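Local coordinates for protein putative surface-anchored fimbrial subunit (Corynebacterium diphtheriae, PDB 3HR6) that probably forms the shaft of a surface pilus as its major subunit, built of tandem Ig-like modules and stabilised by isopeptide and disulfide bonds, at residues K33-N45 with D74-V88. Sequence-based numbering, arbitrary orientation.
Sequences KVDGMSFTLYRVN and DKVTKVATKKTEGGV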
# COMPACT_ATOMS: atom_id res chain seq x y z
N LYS A 33 1.86 -8.61 25.16
CA LYS A 33 0.44 -8.68 24.79
C LYS A 33 0.17 -7.60 23.76
O LYS A 33 0.85 -6.56 23.72
CB LYS A 33 -0.48 -8.52 26.01
CG LYS A 33 -0.30 -9.59 27.07
CD LYS A 33 -1.18 -9.35 28.25
CE LYS A 33 -0.91 -10.29 29.41
NZ LYS A 33 -1.67 -9.83 30.57
N VAL A 34 -0.78 -7.84 22.88
CA VAL A 34 -1.05 -6.94 21.77
C VAL A 34 -2.52 -6.54 21.81
O VAL A 34 -3.41 -7.36 22.07
CB VAL A 34 -0.71 -7.64 20.44
CG1 VAL A 34 -1.04 -6.75 19.21
CG2 VAL A 34 0.77 -8.08 20.43
N ASP A 35 -2.78 -5.25 21.60
CA ASP A 35 -4.16 -4.80 21.50
C ASP A 35 -4.66 -4.84 20.07
O ASP A 35 -3.89 -4.92 19.14
CB ASP A 35 -4.29 -3.40 22.13
CG ASP A 35 -4.21 -3.46 23.63
OD1 ASP A 35 -4.57 -4.49 24.24
OD2 ASP A 35 -3.81 -2.45 24.22
N GLY A 36 -5.99 -4.85 19.94
CA GLY A 36 -6.64 -4.82 18.65
C GLY A 36 -6.67 -6.15 17.95
O GLY A 36 -6.94 -6.21 16.76
N MET A 37 -6.33 -7.23 18.67
CA MET A 37 -6.34 -8.55 18.07
C MET A 37 -7.74 -9.10 18.23
O MET A 37 -8.31 -9.05 19.32
CB MET A 37 -5.29 -9.45 18.72
CG MET A 37 -3.87 -8.95 18.50
SD MET A 37 -3.34 -9.12 16.80
CE MET A 37 -3.45 -7.44 16.15
N SER A 38 -8.29 -9.64 17.14
CA SER A 38 -9.70 -9.97 17.05
C SER A 38 -9.90 -11.47 17.21
O SER A 38 -9.26 -12.26 16.53
CB SER A 38 -10.25 -9.51 15.70
OG SER A 38 -11.59 -9.94 15.57
N PHE A 39 -10.79 -11.84 18.13
CA PHE A 39 -11.08 -13.20 18.42
C PHE A 39 -12.56 -13.44 18.42
O PHE A 39 -13.32 -12.62 18.91
CB PHE A 39 -10.55 -13.57 19.79
CG PHE A 39 -9.06 -13.59 19.87
CD1 PHE A 39 -8.34 -14.75 19.62
CD2 PHE A 39 -8.38 -12.44 20.21
CE1 PHE A 39 -6.95 -14.75 19.67
CE2 PHE A 39 -7.02 -12.43 20.27
CZ PHE A 39 -6.29 -13.60 20.01
N THR A 40 -12.94 -14.60 17.90
CA THR A 40 -14.29 -15.09 18.06
C THR A 40 -14.27 -16.29 19.02
O THR A 40 -13.45 -17.22 18.88
CB THR A 40 -14.91 -15.43 16.70
OG1 THR A 40 -14.91 -14.26 15.88
CG2 THR A 40 -16.34 -15.94 16.86
N LEU A 41 -15.18 -16.25 19.99
CA LEU A 41 -15.45 -17.36 20.87
C LEU A 41 -16.63 -18.18 20.34
O LEU A 41 -17.68 -17.63 20.04
CB LEU A 41 -15.74 -16.86 22.29
CG LEU A 41 -15.82 -17.95 23.37
CD1 LEU A 41 -14.43 -18.56 23.69
CD2 LEU A 41 -16.49 -17.39 24.63
N TYR A 42 -16.42 -19.48 20.19
CA TYR A 42 -17.46 -20.45 19.86
C TYR A 42 -17.63 -21.46 20.98
O TYR A 42 -16.63 -21.87 21.61
CB TYR A 42 -17.07 -21.26 18.62
CG TYR A 42 -16.95 -20.45 17.35
CD1 TYR A 42 -18.06 -20.26 16.53
CD2 TYR A 42 -15.74 -19.90 16.95
CE1 TYR A 42 -17.99 -19.54 15.38
CE2 TYR A 42 -15.64 -19.18 15.78
CZ TYR A 42 -16.79 -18.99 15.00
OH TYR A 42 -16.75 -18.28 13.84
N ARG A 43 -18.86 -21.91 21.18
CA ARG A 43 -19.14 -23.05 22.07
C ARG A 43 -19.09 -24.35 21.26
O ARG A 43 -19.61 -24.40 20.14
CB ARG A 43 -20.51 -22.92 22.73
CG ARG A 43 -20.87 -24.10 23.65
CD ARG A 43 -22.04 -23.80 24.57
NE ARG A 43 -21.85 -22.51 25.23
CZ ARG A 43 -22.54 -21.39 24.98
NH1 ARG A 43 -23.52 -21.36 24.08
NH2 ARG A 43 -22.24 -20.27 25.65
N VAL A 44 -18.42 -25.37 21.79
CA VAL A 44 -18.41 -26.68 21.13
C VAL A 44 -19.71 -27.39 21.45
O VAL A 44 -20.01 -27.70 22.60
CB VAL A 44 -17.20 -27.52 21.53
CG1 VAL A 44 -17.21 -28.86 20.80
CG2 VAL A 44 -15.93 -26.76 21.19
N ASN A 45 -20.50 -27.65 20.40
CA ASN A 45 -21.80 -28.27 20.59
C ASN A 45 -21.70 -29.67 21.16
O ASN A 45 -20.81 -30.44 20.80
CB ASN A 45 -22.58 -28.30 19.27
CG ASN A 45 -22.90 -26.92 18.77
OD1 ASN A 45 -23.39 -26.76 17.64
ND2 ASN A 45 -22.63 -25.91 19.58
N ASP A 74 -20.55 -26.94 11.55
CA ASP A 74 -21.81 -26.92 12.30
C ASP A 74 -21.69 -27.52 13.69
O ASP A 74 -22.67 -27.59 14.44
CB ASP A 74 -22.93 -27.61 11.50
CG ASP A 74 -22.58 -29.03 11.05
OD1 ASP A 74 -21.57 -29.62 11.50
OD2 ASP A 74 -23.34 -29.59 10.23
N LYS A 75 -20.48 -27.97 14.03
CA LYS A 75 -20.19 -28.56 15.32
C LYS A 75 -19.99 -27.52 16.44
O LYS A 75 -19.87 -27.90 17.61
CB LYS A 75 -18.95 -29.44 15.19
CG LYS A 75 -19.07 -30.48 14.08
CD LYS A 75 -18.39 -31.80 14.44
CE LYS A 75 -18.99 -32.95 13.64
NZ LYS A 75 -18.18 -34.20 13.72
N VAL A 76 -19.94 -26.24 16.09
CA VAL A 76 -19.79 -25.16 17.08
C VAL A 76 -20.88 -24.10 16.89
O VAL A 76 -21.46 -23.99 15.80
CB VAL A 76 -18.38 -24.52 16.99
CG1 VAL A 76 -17.29 -25.59 17.11
CG2 VAL A 76 -18.22 -23.74 15.69
N THR A 77 -21.13 -23.32 17.94
CA THR A 77 -22.03 -22.17 17.91
C THR A 77 -21.29 -20.91 18.38
O THR A 77 -20.71 -20.91 19.47
CB THR A 77 -23.23 -22.40 18.87
OG1 THR A 77 -23.80 -23.69 18.62
CG2 THR A 77 -24.29 -21.32 18.70
N LYS A 78 -21.32 -19.86 17.55
CA LYS A 78 -20.68 -18.57 17.88
C LYS A 78 -21.32 -17.95 19.12
O LYS A 78 -22.54 -18.01 19.29
CB LYS A 78 -20.76 -17.58 16.69
CG LYS A 78 -20.10 -16.22 16.99
CD LYS A 78 -20.04 -15.28 15.80
CE LYS A 78 -19.92 -13.83 16.29
NZ LYS A 78 -19.63 -12.80 15.26
N VAL A 79 -20.47 -17.41 20.00
CA VAL A 79 -20.91 -16.71 21.20
C VAL A 79 -20.74 -15.22 21.02
O VAL A 79 -21.67 -14.44 21.21
CB VAL A 79 -20.10 -17.12 22.45
CG1 VAL A 79 -20.57 -16.31 23.64
CG2 VAL A 79 -20.21 -18.62 22.74
N ALA A 80 -19.52 -14.81 20.67
CA ALA A 80 -19.22 -13.40 20.50
C ALA A 80 -17.88 -13.23 19.82
O ALA A 80 -17.12 -14.17 19.65
CB ALA A 80 -19.22 -12.68 21.84
N THR A 81 -17.64 -12.00 19.39
CA THR A 81 -16.37 -11.63 18.84
C THR A 81 -15.94 -10.32 19.46
O THR A 81 -16.76 -9.43 19.68
CB THR A 81 -16.42 -11.54 17.29
OG1 THR A 81 -15.10 -11.33 16.78
CG2 THR A 81 -17.35 -10.42 16.82
N LYS A 82 -14.65 -10.20 19.78
CA LYS A 82 -14.11 -8.92 20.21
C LYS A 82 -12.61 -8.79 20.04
O LYS A 82 -11.90 -9.76 19.80
CB LYS A 82 -14.48 -8.61 21.66
CG LYS A 82 -13.98 -9.58 22.65
CD LYS A 82 -14.51 -9.28 24.08
CE LYS A 82 -15.98 -9.60 24.24
NZ LYS A 82 -16.50 -9.29 25.60
N LYS A 83 -12.15 -7.57 20.22
CA LYS A 83 -10.75 -7.24 20.09
C LYS A 83 -10.10 -7.08 21.47
O LYS A 83 -10.74 -6.69 22.45
CB LYS A 83 -10.60 -5.95 19.29
CG LYS A 83 -10.80 -6.15 17.81
CD LYS A 83 -10.77 -4.81 17.08
CE LYS A 83 -10.90 -4.98 15.60
NZ LYS A 83 -12.28 -5.41 15.28
N THR A 84 -8.84 -7.43 21.56
CA THR A 84 -8.13 -7.24 22.82
C THR A 84 -7.98 -5.72 23.09
O THR A 84 -7.81 -4.89 22.16
CB THR A 84 -6.76 -7.91 22.76
OG1 THR A 84 -6.05 -7.45 21.60
CG2 THR A 84 -6.92 -9.45 22.70
N GLU A 85 -8.11 -5.37 24.35
CA GLU A 85 -7.85 -4.02 24.82
C GLU A 85 -7.22 -4.18 26.19
O GLU A 85 -7.64 -5.04 26.98
CB GLU A 85 -9.14 -3.21 24.89
CG GLU A 85 -8.93 -1.72 25.20
CD GLU A 85 -8.15 -0.92 24.12
OE1 GLU A 85 -7.88 -1.42 22.99
OE2 GLU A 85 -7.81 0.24 24.43
N GLY A 86 -6.19 -3.39 26.46
CA GLY A 86 -5.40 -3.57 27.69
C GLY A 86 -4.80 -4.96 27.80
O GLY A 86 -4.65 -5.50 28.91
N GLY A 87 -4.50 -5.54 26.63
CA GLY A 87 -3.86 -6.83 26.51
C GLY A 87 -4.79 -8.03 26.59
O GLY A 87 -4.33 -9.16 26.55
N VAL A 88 -6.09 -7.80 26.68
CA VAL A 88 -7.02 -8.91 26.89
C VAL A 88 -8.36 -8.72 26.18
O VAL A 88 -8.86 -7.61 26.08
CB VAL A 88 -7.25 -9.11 28.40
CG1 VAL A 88 -8.04 -7.93 29.07
CG2 VAL A 88 -7.95 -10.45 28.69
O HOH W 1 -4.30 -7.92 30.14
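Thr84 meets the loop 34-37 where strand 38-44 begins and strand 76-83 ends. The antiparallel pair, with a classic beta bulge, belongs to the N-terminal Ig-like module of the pilin. Strand 97-103 flanks 38-44 on its other edge, which places 38-44 inside the sheet.

The tight part is at Thr84, which is buried. Its OG1 donates to Val34 O at 2.7 Å and accepts from Met37 N at 3.0 Å. Chi1 of 53° sets OG1 between the backbone N and carbonyl carbon, facing the loop. The methyl CG2 branches toward the Phe39 ring and lies 3.8 Å from Phe39 CE2, obliquely to the ring. Thr84 O takes the N-H of Gly36 in a nearly straight bond, 173° at the hydrogen. Next to it, Asp35 OD1 uses its syn lone pair to accept from Gly87 N, in the type I' turn 85-88. This fixes the turn against the loop.

The solvent side is formed by Thr77, Lys78 and Thr81 of strand 76-83 and by Glu85 and Gly86 of the turn. Lys78 CB lies 3.6 Å from Tyr42 CE1. Beyond it the extended chain crosses the Thr40 side chain at about a right angle, CG to CG2. Thr40 OG1 is hydrogen-bonded to Glu104 OE2. Val76 CG2 lies obliquely to the Tyr42 ring, which is buried. Arg43 NH2 hydrogen-bonds Tyr99 OH, and Val79 CG2 lies over one face of the guanidinium.

The bulge sets two residues, Val79 and Ala80, opposite Leu41. Leu41 O accepts from Val79 N at 2.8 Å and only weakly from Ala80 N at 3.4 Å.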